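Local coordinates for protein poly-beta-hydroxybuterate polymerase (Cupriavidus necator, PDB 5T6O) that probably acts as an acyltransferase, being the catalytic domain of a class I polyhydroxybutyrate synthase that joins hydroxybutyryl units into polyester without a template, at residues A[303-308]-A[320-325]; A[273-278]-A[310-315]; A[20-25]-A[90-95]; A[42-47]-A[75-80]. The protein carries 1 engineered substitution. All coordinates share one frame; numbering follows the deposited sequence.

Contact 1: residues A[303-308]-A[320-325]; sequences LGASGH and KRSHWT
L303 O takes the hydrogen bond from W324 N at 2.7 Å, the donor lying in the carbonyl plane with an N-H...O angle of 164°. The same oxygen sits in the plane of the indole, at its edge, 3.5 Å from W324 CE3. A longer return bond runs from L303 N to W324 O (3.2 Å), making this an antiparallel hydrogen-bonded pair. G304 and H323 form the next, non-hydrogen-bonded pair, CA atoms 4.2 Å apart. Beyond it A305 N reaches S322 O at 3.0 Å, tilted 33° from the carbonyl plane. This ladder joins strands 299-304 and 322-325 near one end of the mixed sheet of the alpha/beta hydrolase fold, where direction reverses after the parallel central strands. On the sheet face shared by L303 and W324 the side chains run side by side, toward W336 and L337 of helix 333-339. L303 CG, anti to the backbone N (chi1 -176°), meets W324 CE3 at 3.9 Å, while A305 CB approaches W324 CZ3 at 4.1 Å. H323 leads to the other face, its ring meeting H343 and its ND1 bonded to G345 O. Farther along, S306 OG lies over one face of the R321 guanidinium, 3.3 Å from NH1 but too poorly angled to bond; it has a weak hydrogen bond to D163 O of the second subunit, while NH1 forms a salt bridge to E342 of the third.

Contact 2: residues A[273-278]-A[310-315]; sequences YIYGSR and AGVINP. With SO4 (sulfate ion), chain B.
G311, in a short, weakly bonded helical turn, comes up against strand 272-277: its CA lies 3.4 Å from S277 OG. With no side chain on G311, the backbone can come this close to both hydroxyls of the strand. The contact thereby sets the turn following strand 299-304 against the neighbouring parallel strand of the alpha/beta hydrolase sheet. G311 O is 3.0 Å from Y275 OH, and it accepts a hydrogen bond from W347 NE1. V312 follows, and its CG1, beside the backbone N (chi1 -63°), is placed 3.3 Å from Y275 CE2. The side chains cross obliquely, and since V312 is deposited in two conformers that short distance is doubtful. V312 O is claimed by W348 NE1, with a weak backbone bond from N314 N added as the chain makes an inverse gamma turn centred on I313. N314 then turns to other partners, its ND2 bonded to K320 O and its backbone O to S346 OG.

Within the strand, Y275 OH donates to S277 OG at 2.6 Å, joining the two side chains that face the helix. R278 departs in another direction and grips a sulfate ion, probably from the crystallisation liquor, edge-on in its guanidinium plane. R278 NE reaches O3 at 2.8 Å, nearly straight (167°). R278 NH2 reaches O1 at 2.6 Å. W285 NE1 also binds this ion, and R278 NH1 forms a salt bridge to D163 of the fourth subunit. The buried junction is thus met by neutral groups, whereas formal charge gathers at R278 on the subunit interface.

Contact 3: residues A[20-25]-A[90-95]; sequences NEYFQL and DDYIEH. With SO4 (sulfate ion), chain C.
N20 ND2 bonds straight to H95 O at 2.8 Å (172°), the acceptor lying in the amide plane of N20. A second bond from ND2 goes to O2 of a sulfate ion at 3.0 Å, an ion probably from the crystallisation liquor that R99 NE also holds. N20 OD1 accepts Y22 N at 2.8 Å in an Asx turn and F23 N at 3.2 Å, longer and less straight at the hydrogen, in an Asx motif; with both ends engaged, the amide's rotation is fixed.

Aromatic contacts centre on Y22. Its CG lies anti to the carbonyl carbon (chi1 -64°), which carries the ring to the helix, edge toward the face of Y92: an offset edge-to-face pair with planes at 84° and centroids 5.5 Å apart. The H95 ring is nearly parallel to that of Y22 but slid aside, so they barely overlap.

Close van der Waals contacts complete the joint. H95 CB packs on Y22 CE1 (3.5 Å), D91 CB touches Y22 OH (3.4 Å), and H95 O lies at the F23 ring edge. F23 and L25 continue onto A96, A100 and V103, the helix-over-sheet packing by which helix 89-108 covers strand 23-28 in this alpha/beta hydrolase domain.

Contact 4: residues A[42-47]-A[75-80]; sequences MVPPCI and VSWRNP
The W77 indole is held between C46, in the loop after strand 40-43, and V75 of its own strand. C46 CB stands over one face, 3.6 Å from the five-membered ring centroid and 6° off its normal, while V75 CG1 covers the opposite face. The indole's rotation is fixed as well, for W77 NE1 donates to P44 O at 2.8 Å, 162° at the hydrogen, from above the carbonyl plane of P44. With SG between the backbone N and carbonyl carbon (chi1 55°), C46 also holds its sulfur above the six-membered ring, at a distance.

Strands 40-43 and 72-77 are the parallel pair of a beta-alpha-beta unit closed by helix 61-67. In alpha/beta hydrolases the loop after such a strand commonly lends an oxyanion-hole amide; residues 44-47 lie at that position, though the role here is inferred. V75 N bonds to M42 O at 3.0 Å, but P44 has no N-H to continue the ladder: its CD sits 3.1 Å from V75 O, which is buried without any polar partner in the model.

Packing is looser where V43 CG2 meets V75 CG2 at 4.2 Å and V43 CG1 meets W77 CZ2 at 4.1 Å. Toward solvent the chain runs on to R78, partly exposed and salt-bridged to E21 and D81.

Overall arrangement
The four contacts sample one mixed sheet from two regions. Contacts 1 and 2 adjoin, with centres about 6 Å apart, and G304 O and R278 N, 2.8 Å apart, probably form a hydrogen bond between their neighbouring strands. Contacts 3 and 4 are similarly joined, with centres about 9 Å apart, by the probable bond between Y22 O and R78 N (2.8 Å). Contact 4 is nested in the chain loop closed by contact 3. Contacts 1 and 3 lie on opposite sides of the chain's centre, about 33 Å between centres. The hydrogen bond between H308, in segment 303-308, and D280 is consistent with the histidine-acid pair of an alpha/beta hydrolase active site.

Contact 1: residues A[303-308]-A[320-325]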
# COMPACT_ATOMS: atom_id res chain seq x y z
N LEU A 303 -20.54 5.41 -3.25
CA LEU A 303 -19.40 4.70 -3.81
C LEU A 303 -19.91 3.62 -4.76
O LEU A 303 -20.67 2.75 -4.34
CB LEU A 303 -18.58 4.05 -2.69
CG LEU A 303 -17.29 3.32 -3.03
CD1 LEU A 303 -16.32 4.29 -3.68
CD2 LEU A 303 -16.69 2.73 -1.75
N GLY A 304 -19.51 3.70 -6.02
CA GLY A 304 -19.83 2.66 -6.98
C GLY A 304 -18.71 1.64 -7.06
O GLY A 304 -17.56 1.95 -6.83
N ALA A 305 -19.07 0.39 -7.37
CA ALA A 305 -18.04 -0.61 -7.58
C ALA A 305 -17.33 -0.37 -8.92
O ALA A 305 -17.84 0.32 -9.80
CB ALA A 305 -18.64 -2.02 -7.56
N SER A 306 -16.11 -0.91 -9.01
CA SER A 306 -15.29 -1.01 -10.23
C SER A 306 -14.50 0.26 -10.54
O SER A 306 -14.30 1.11 -9.66
CB SER A 306 -16.16 -1.42 -11.44
OG SER A 306 -15.34 -1.95 -12.48
N GLY A 307 -14.00 0.37 -11.77
CA GLY A 307 -12.96 1.32 -12.13
C GLY A 307 -13.48 2.70 -12.51
O GLY A 307 -14.65 3.05 -12.33
N HIS A 308 -12.56 3.50 -13.07
CA HIS A 308 -12.82 4.91 -13.37
C HIS A 308 -14.06 5.08 -14.25
O HIS A 308 -14.98 5.84 -13.91
CB HIS A 308 -11.58 5.52 -14.03
CG HIS A 308 -11.70 6.97 -14.36
ND1 HIS A 308 -11.92 7.94 -13.40
CD2 HIS A 308 -11.60 7.63 -15.54
CE1 HIS A 308 -11.97 9.13 -13.98
NE2 HIS A 308 -11.77 8.97 -15.28
N LYS A 320 -26.06 -4.69 -13.17
CA LYS A 320 -24.71 -5.16 -12.92
C LYS A 320 -24.05 -4.36 -11.81
O LYS A 320 -24.45 -3.23 -11.52
CB LYS A 320 -23.85 -5.08 -14.19
CG LYS A 320 -24.37 -5.96 -15.33
CD LYS A 320 -23.53 -5.81 -16.57
N ARG A 321 -23.05 -5.00 -11.19
CA ARG A 321 -22.19 -4.41 -10.16
C ARG A 321 -22.98 -4.08 -8.89
O ARG A 321 -23.99 -4.73 -8.61
CB ARG A 321 -21.47 -3.17 -10.69
CG ARG A 321 -20.82 -3.39 -12.08
CD ARG A 321 -19.78 -2.34 -12.42
NE ARG A 321 -19.15 -2.64 -13.70
CZ ARG A 321 -18.19 -3.55 -13.88
NH1 ARG A 321 -17.73 -4.25 -12.85
NH2 ARG A 321 -17.70 -3.75 -15.09
N SER A 322 -22.51 -3.10 -8.13
CA SER A 322 -23.11 -2.75 -6.85
C SER A 322 -22.66 -1.34 -6.49
O SER A 322 -21.87 -0.71 -7.21
CB SER A 322 -22.73 -3.77 -5.78
OG SER A 322 -21.32 -3.82 -5.60
N HIS A 323 -23.15 -0.84 -5.35
CA HIS A 323 -22.74 0.47 -4.84
C HIS A 323 -23.01 0.51 -3.34
O HIS A 323 -23.84 -0.25 -2.83
CB HIS A 323 -23.46 1.62 -5.56
CG HIS A 323 -24.95 1.62 -5.35
ND1 HIS A 323 -25.80 0.78 -6.02
CD2 HIS A 323 -25.72 2.37 -4.53
CE1 HIS A 323 -27.05 1.01 -5.63
NE2 HIS A 323 -27.02 1.97 -4.72
N TRP A 324 -22.30 1.38 -2.64
CA TRP A 324 -22.42 1.51 -1.19
C TRP A 324 -23.02 2.86 -0.80
O TRP A 324 -22.71 3.88 -1.42
CB TRP A 324 -21.05 1.40 -0.49
CG TRP A 324 -20.40 0.05 -0.51
CD1 TRP A 324 -20.39 -0.88 0.50
CD2 TRP A 324 -19.64 -0.51 -1.58
NE1 TRP A 324 -19.67 -1.99 0.12
CE2 TRP A 324 -19.20 -1.79 -1.16
CE3 TRP A 324 -19.29 -0.07 -2.87
CZ2 TRP A 324 -18.44 -2.62 -1.98
CZ3 TRP A 324 -18.52 -0.89 -3.67
CH2 TRP A 324 -18.11 -2.16 -3.22
N THR A 325 -23.84 2.87 0.26
CA THR A 325 -24.35 4.11 0.82
C THR A 325 -24.09 4.13 2.32
O THR A 325 -24.02 3.09 2.98
CB THR A 325 -25.86 4.30 0.57
OG1 THR A 325 -26.60 3.26 1.22
CG2 THR A 325 -26.19 4.32 -0.94

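Contact 2: residues A[273-278]-A[310-315]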
# COMPACT_ATOMS: atom_id res chain seq x y z
N TYR A 273 -24.20 16.10 -4.22
CA TYR A 273 -24.07 14.65 -4.37
C TYR A 273 -22.66 14.34 -4.87
O TYR A 273 -22.26 14.84 -5.92
CB TYR A 273 -25.10 14.13 -5.36
CG TYR A 273 -25.29 12.62 -5.46
CD1 TYR A 273 -24.45 11.83 -6.26
CD2 TYR A 273 -26.36 12.00 -4.83
CE1 TYR A 273 -24.65 10.45 -6.39
CE2 TYR A 273 -26.57 10.63 -4.94
CZ TYR A 273 -25.72 9.87 -5.73
OH TYR A 273 -25.96 8.51 -5.83
N ILE A 274 -21.92 13.53 -4.11
CA ILE A 274 -20.51 13.27 -4.35
C ILE A 274 -20.34 11.79 -4.64
O ILE A 274 -20.71 10.95 -3.80
CB ILE A 274 -19.63 13.69 -3.16
CG1 ILE A 274 -19.91 15.14 -2.77
CG2 ILE A 274 -18.15 13.52 -3.52
CD1 ILE A 274 -19.43 15.53 -1.36
N TYR A 275 -19.81 11.47 -5.82
CA TYR A 275 -19.73 10.09 -6.28
C TYR A 275 -18.27 9.72 -6.55
O TYR A 275 -17.51 10.51 -7.12
CB TYR A 275 -20.58 9.85 -7.57
CG TYR A 275 -20.24 8.50 -8.13
CD1 TYR A 275 -20.87 7.36 -7.64
CD2 TYR A 275 -19.23 8.34 -9.08
CE1 TYR A 275 -20.51 6.11 -8.09
CE2 TYR A 275 -18.87 7.09 -9.53
CZ TYR A 275 -19.51 5.98 -9.02
OH TYR A 275 -19.13 4.74 -9.46
N GLY A 276 -17.89 8.51 -6.18
CA GLY A 276 -16.62 7.96 -6.60
C GLY A 276 -16.74 6.47 -6.85
O GLY A 276 -17.71 5.83 -6.43
N SER A 277 -15.75 5.91 -7.54
CA SER A 277 -15.72 4.49 -7.87
C SER A 277 -14.59 3.78 -7.10
O SER A 277 -13.47 4.29 -7.01
CB SER A 277 -15.53 4.27 -9.37
OG SER A 277 -16.64 4.79 -10.11
N ARG A 278 -14.89 2.60 -6.57
CA ARG A 278 -13.99 2.00 -5.58
C ARG A 278 -12.63 1.62 -6.15
O ARG A 278 -11.60 1.76 -5.47
CB ARG A 278 -14.65 0.79 -4.93
CG ARG A 278 -13.77 0.25 -3.83
CD ARG A 278 -14.51 -0.68 -2.94
NE ARG A 278 -13.64 -1.14 -1.87
CZ ARG A 278 -13.97 -2.11 -1.03
NH1 ARG A 278 -15.16 -2.70 -1.16
NH2 ARG A 278 -13.12 -2.49 -0.08
N ALA A 310 -15.84 2.22 -15.84
CA ALA A 310 -16.81 1.15 -15.59
C ALA A 310 -17.72 1.48 -14.41
O ALA A 310 -18.91 1.15 -14.42
CB ALA A 310 -16.08 -0.18 -15.35
N GLY A 311 -17.18 2.14 -13.38
CA GLY A 311 -17.99 2.43 -12.21
C GLY A 311 -19.01 3.53 -12.45
O GLY A 311 -20.15 3.44 -11.98
N VAL A 312 -18.61 4.59 -13.16
CA VAL A 312 -19.53 5.70 -13.39
C VAL A 312 -20.55 5.33 -14.45
O VAL A 312 -21.75 5.59 -14.30
CB VAL A 312 -18.76 6.98 -13.78
CG1 VAL A 312 -17.89 7.41 -12.65
CG2 VAL A 312 -17.91 6.79 -15.02
N ILE A 313 -20.11 4.70 -15.54
CA ILE A 313 -21.00 4.36 -16.65
C ILE A 313 -21.51 2.95 -16.38
O ILE A 313 -21.00 1.96 -16.92
CB ILE A 313 -20.30 4.49 -18.01
CG1 ILE A 313 -19.71 5.89 -18.19
CG2 ILE A 313 -21.27 4.12 -19.16
CD1 ILE A 313 -20.67 7.05 -17.89
N ASN A 314 -22.54 2.85 -15.52
CA ASN A 314 -23.13 1.56 -15.16
C ASN A 314 -24.65 1.71 -15.23
O ASN A 314 -25.30 1.95 -14.21
CB ASN A 314 -22.68 1.11 -13.77
CG ASN A 314 -23.22 -0.26 -13.41
OD1 ASN A 314 -23.51 -1.07 -14.30
ND2 ASN A 314 -23.39 -0.52 -12.11
N PRO A 315 -25.23 1.61 -16.42
CA PRO A 315 -26.68 1.87 -16.57
C PRO A 315 -27.49 0.82 -15.83
O PRO A 315 -27.13 -0.37 -15.86
CB PRO A 315 -26.92 1.79 -18.09
CG PRO A 315 -25.57 1.80 -18.72
CD PRO A 315 -24.58 1.29 -17.70
S SO4 B . -10.36 -0.12 -0.37
O1 SO4 B . -11.18 -0.83 0.61
O2 SO4 B . -9.03 -0.72 -0.38
O3 SO4 B . -10.95 -0.24 -1.70
O4 SO4 B . -10.27 1.29 0.02

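Contact 3: residues A[20-25]-A[90-95]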
# COMPACT_ATOMS: atom_id res chain seq x y z
N ASN A 20 -19.38 29.84 -28.29
CA ASN A 20 -18.36 30.88 -28.36
C ASN A 20 -17.03 30.19 -28.65
O ASN A 20 -16.99 29.03 -29.07
CB ASN A 20 -18.36 31.77 -27.10
CG ASN A 20 -17.90 31.04 -25.83
OD1 ASN A 20 -17.44 29.90 -25.87
ND2 ASN A 20 -18.04 31.72 -24.69
N GLU A 21 -15.93 30.90 -28.42
CA GLU A 21 -14.63 30.34 -28.77
C GLU A 21 -14.30 29.11 -27.94
O GLU A 21 -13.52 28.26 -28.39
CB GLU A 21 -13.53 31.40 -28.62
CG GLU A 21 -13.60 32.51 -29.66
CD GLU A 21 -13.56 31.98 -31.09
OE1 GLU A 21 -12.71 31.11 -31.37
OE2 GLU A 21 -14.38 32.43 -31.92
N TYR A 22 -14.90 28.99 -26.76
CA TYR A 22 -14.50 27.97 -25.79
C TYR A 22 -15.39 26.74 -25.81
O TYR A 22 -14.92 25.66 -25.44
CB TYR A 22 -14.51 28.56 -24.38
CG TYR A 22 -13.50 29.66 -24.19
CD1 TYR A 22 -13.79 30.98 -24.55
CD2 TYR A 22 -12.23 29.38 -23.66
CE1 TYR A 22 -12.85 31.99 -24.39
CE2 TYR A 22 -11.28 30.39 -23.50
CZ TYR A 22 -11.60 31.68 -23.86
OH TYR A 22 -10.66 32.68 -23.69
N PHE A 23 -16.65 26.86 -26.21
CA PHE A 23 -17.54 25.71 -26.09
C PHE A 23 -18.82 25.94 -26.88
O PHE A 23 -19.12 27.05 -27.33
CB PHE A 23 -17.89 25.43 -24.62
CG PHE A 23 -18.92 26.37 -24.05
CD1 PHE A 23 -18.61 27.69 -23.80
CD2 PHE A 23 -20.20 25.91 -23.75
CE1 PHE A 23 -19.57 28.55 -23.27
CE2 PHE A 23 -21.16 26.76 -23.23
CZ PHE A 23 -20.85 28.07 -22.98
N GLN A 24 -19.56 24.84 -27.07
CA GLN A 24 -20.94 24.85 -27.54
C GLN A 24 -21.84 24.35 -26.42
O GLN A 24 -21.52 23.37 -25.74
CB GLN A 24 -21.12 23.96 -28.76
CG GLN A 24 -20.45 24.49 -30.01
CD GLN A 24 -20.68 23.61 -31.21
OE1 GLN A 24 -20.45 22.39 -31.15
NE2 GLN A 24 -21.17 24.21 -32.30
N LEU A 25 -22.98 25.02 -26.22
CA LEU A 25 -23.97 24.54 -25.27
C LEU A 25 -24.96 23.65 -26.01
O LEU A 25 -25.63 24.11 -26.94
CB LEU A 25 -24.70 25.69 -24.58
CG LEU A 25 -25.58 25.21 -23.41
CD1 LEU A 25 -24.72 24.67 -22.28
CD2 LEU A 25 -26.46 26.36 -22.92
N ASP A 90 -8.40 30.81 -15.82
CA ASP A 90 -9.42 31.84 -15.60
C ASP A 90 -10.29 32.05 -16.83
O ASP A 90 -11.51 32.26 -16.71
CB ASP A 90 -8.77 33.16 -15.18
CG ASP A 90 -8.29 33.15 -13.74
OD1 ASP A 90 -8.03 32.06 -13.22
OD2 ASP A 90 -8.18 34.23 -13.13
N ASP A 91 -9.69 32.01 -18.02
CA ASP A 91 -10.47 32.16 -19.24
C ASP A 91 -11.57 31.11 -19.30
O ASP A 91 -12.72 31.41 -19.64
CB ASP A 91 -9.58 32.04 -20.48
CG ASP A 91 -8.66 33.21 -20.69
OD1 ASP A 91 -8.91 34.32 -20.16
OD2 ASP A 91 -7.67 33.02 -21.44
N TYR A 92 -11.20 29.87 -19.00
CA TYR A 92 -12.16 28.77 -19.07
C TYR A 92 -13.24 28.92 -18.01
O TYR A 92 -14.40 28.59 -18.26
CB TYR A 92 -11.43 27.43 -18.90
CG TYR A 92 -10.89 26.86 -20.20
CD1 TYR A 92 -10.13 27.62 -21.07
CD2 TYR A 92 -11.16 25.54 -20.55
CE1 TYR A 92 -9.64 27.09 -22.25
CE2 TYR A 92 -10.67 25.00 -21.73
CZ TYR A 92 -9.91 25.77 -22.57
OH TYR A 92 -9.43 25.23 -23.75
N ILE A 93 -12.87 29.39 -16.82
CA ILE A 93 -13.86 29.59 -15.76
C ILE A 93 -14.88 30.63 -16.18
O ILE A 93 -16.10 30.41 -16.07
CB ILE A 93 -13.16 29.98 -14.44
CG1 ILE A 93 -12.24 28.85 -13.95
CG2 ILE A 93 -14.20 30.31 -13.37
CD1 ILE A 93 -12.96 27.53 -13.66
N GLU A 94 -14.41 31.78 -16.67
CA GLU A 94 -15.30 32.89 -17.00
C GLU A 94 -16.09 32.62 -18.28
O GLU A 94 -17.31 32.78 -18.31
CB GLU A 94 -14.50 34.18 -17.15
CG GLU A 94 -15.38 35.40 -17.24
CD GLU A 94 -15.98 35.77 -15.90
OE1 GLU A 94 -15.20 36.11 -14.98
OE2 GLU A 94 -17.23 35.71 -15.76
N HIS A 95 -15.39 32.24 -19.35
CA HIS A 95 -16.01 32.24 -20.67
C HIS A 95 -16.61 30.90 -21.05
O HIS A 95 -17.21 30.79 -22.13
CB HIS A 95 -14.98 32.68 -21.71
CG HIS A 95 -14.41 34.03 -21.44
ND1 HIS A 95 -15.20 35.16 -21.36
CD2 HIS A 95 -13.14 34.44 -21.20
CE1 HIS A 95 -14.44 36.21 -21.11
NE2 HIS A 95 -13.19 35.80 -21.00
S SO4 C . -19.40 35.40 -25.48
O1 SO4 C . -19.47 36.76 -24.97
O2 SO4 C . -19.21 34.46 -24.37
O3 SO4 C . -18.30 35.28 -26.43
O4 SO4 C . -20.64 35.10 -26.18

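Contact 4: residues A[42-47]-A[75-80]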
# COMPACT_ATOMS: atom_id res chain seq x y z
N MET A 42 -24.70 19.85 -17.44
CA MET A 42 -23.55 18.97 -17.28
C MET A 42 -22.28 19.65 -17.77
O MET A 42 -22.25 20.17 -18.90
CB MET A 42 -23.77 17.67 -18.05
CG MET A 42 -24.94 16.85 -17.57
SD MET A 42 -24.81 15.23 -18.35
CE MET A 42 -26.25 14.43 -17.67
N VAL A 43 -21.25 19.64 -16.93
CA VAL A 43 -19.92 20.15 -17.29
C VAL A 43 -18.96 18.97 -17.35
O VAL A 43 -18.47 18.49 -16.31
CB VAL A 43 -19.43 21.22 -16.31
CG1 VAL A 43 -18.03 21.74 -16.73
CG2 VAL A 43 -20.45 22.37 -16.23
N PRO A 44 -18.69 18.45 -18.54
CA PRO A 44 -17.80 17.31 -18.69
C PRO A 44 -16.35 17.74 -18.63
O PRO A 44 -16.05 18.95 -18.66
CB PRO A 44 -18.15 16.76 -20.08
CG PRO A 44 -19.34 17.60 -20.56
CD PRO A 44 -19.25 18.88 -19.83
N PRO A 45 -15.41 16.80 -18.54
CA PRO A 45 -13.99 17.17 -18.62
C PRO A 45 -13.65 17.77 -19.98
O PRO A 45 -14.29 17.48 -20.99
CB PRO A 45 -13.26 15.83 -18.42
CG PRO A 45 -14.29 14.79 -18.88
CD PRO A 45 -15.60 15.35 -18.39
N CYS A 46 -12.63 18.62 -19.99
CA CYS A 46 -12.02 19.06 -21.25
C CYS A 46 -10.74 18.29 -21.56
O CYS A 46 -10.07 18.59 -22.55
CB CYS A 46 -11.74 20.57 -21.20
SG CYS A 46 -10.73 21.10 -19.78
N ILE A 47 -10.42 17.31 -20.71
CA ILE A 47 -9.43 16.27 -21.00
C ILE A 47 -10.20 15.10 -21.59
O ILE A 47 -11.05 14.51 -20.92
CB ILE A 47 -8.68 15.89 -19.71
CG1 ILE A 47 -7.87 17.10 -19.22
CG2 ILE A 47 -7.83 14.65 -19.91
CD1 ILE A 47 -7.34 16.97 -17.79
N VAL A 75 -22.04 21.15 -21.72
CA VAL A 75 -20.90 21.89 -22.25
C VAL A 75 -20.06 20.97 -23.15
O VAL A 75 -19.45 20.02 -22.66
CB VAL A 75 -20.05 22.45 -21.11
CG1 VAL A 75 -18.77 23.07 -21.64
CG2 VAL A 75 -20.86 23.44 -20.29
N SER A 76 -20.03 21.26 -24.45
CA SER A 76 -19.15 20.56 -25.39
C SER A 76 -17.97 21.48 -25.68
O SER A 76 -18.12 22.49 -26.38
CB SER A 76 -19.90 20.20 -26.67
OG SER A 76 -19.02 19.60 -27.61
N TRP A 77 -16.80 21.12 -25.16
CA TRP A 77 -15.65 22.01 -25.21
C TRP A 77 -15.08 22.11 -26.62
O TRP A 77 -15.01 21.12 -27.36
CB TRP A 77 -14.54 21.51 -24.29
CG TRP A 77 -14.93 21.45 -22.84
CD1 TRP A 77 -15.41 20.39 -22.15
CD2 TRP A 77 -14.82 22.52 -21.91
NE1 TRP A 77 -15.62 20.73 -20.83
CE2 TRP A 77 -15.26 22.04 -20.66
CE3 TRP A 77 -14.39 23.85 -22.02
CZ2 TRP A 77 -15.28 22.85 -19.52
CZ3 TRP A 77 -14.41 24.65 -20.88
CH2 TRP A 77 -14.85 24.15 -19.66
N ARG A 78 -14.63 23.31 -26.97
CA ARG A 78 -13.79 23.48 -28.14
C ARG A 78 -12.53 22.64 -27.98
O ARG A 78 -12.01 22.47 -26.87
CB ARG A 78 -13.42 24.96 -28.30
CG ARG A 78 -12.51 25.27 -29.49
CD ARG A 78 -13.32 25.77 -30.64
NE ARG A 78 -12.46 26.19 -31.74
CZ ARG A 78 -11.94 27.41 -31.86
NH1 ARG A 78 -12.18 28.34 -30.95
NH2 ARG A 78 -11.16 27.70 -32.91
N ASN A 79 -12.05 22.06 -29.08
CA ASN A 79 -10.73 21.43 -29.07
C ASN A 79 -9.74 22.50 -29.52
O ASN A 79 -9.68 22.81 -30.71
CB ASN A 79 -10.70 20.20 -29.98
CG ASN A 79 -9.60 19.23 -29.61
OD1 ASN A 79 -8.77 19.54 -28.76
ND2 ASN A 79 -9.59 18.05 -30.24
N PRO A 80 -8.99 23.12 -28.61
CA PRO A 80 -8.31 24.38 -28.95
C PRO A 80 -7.27 24.21 -30.05
O PRO A 80 -6.58 23.19 -30.14
CB PRO A 80 -7.66 24.80 -27.63
CG PRO A 80 -7.67 23.61 -26.78
CD PRO A 80 -8.84 22.78 -27.18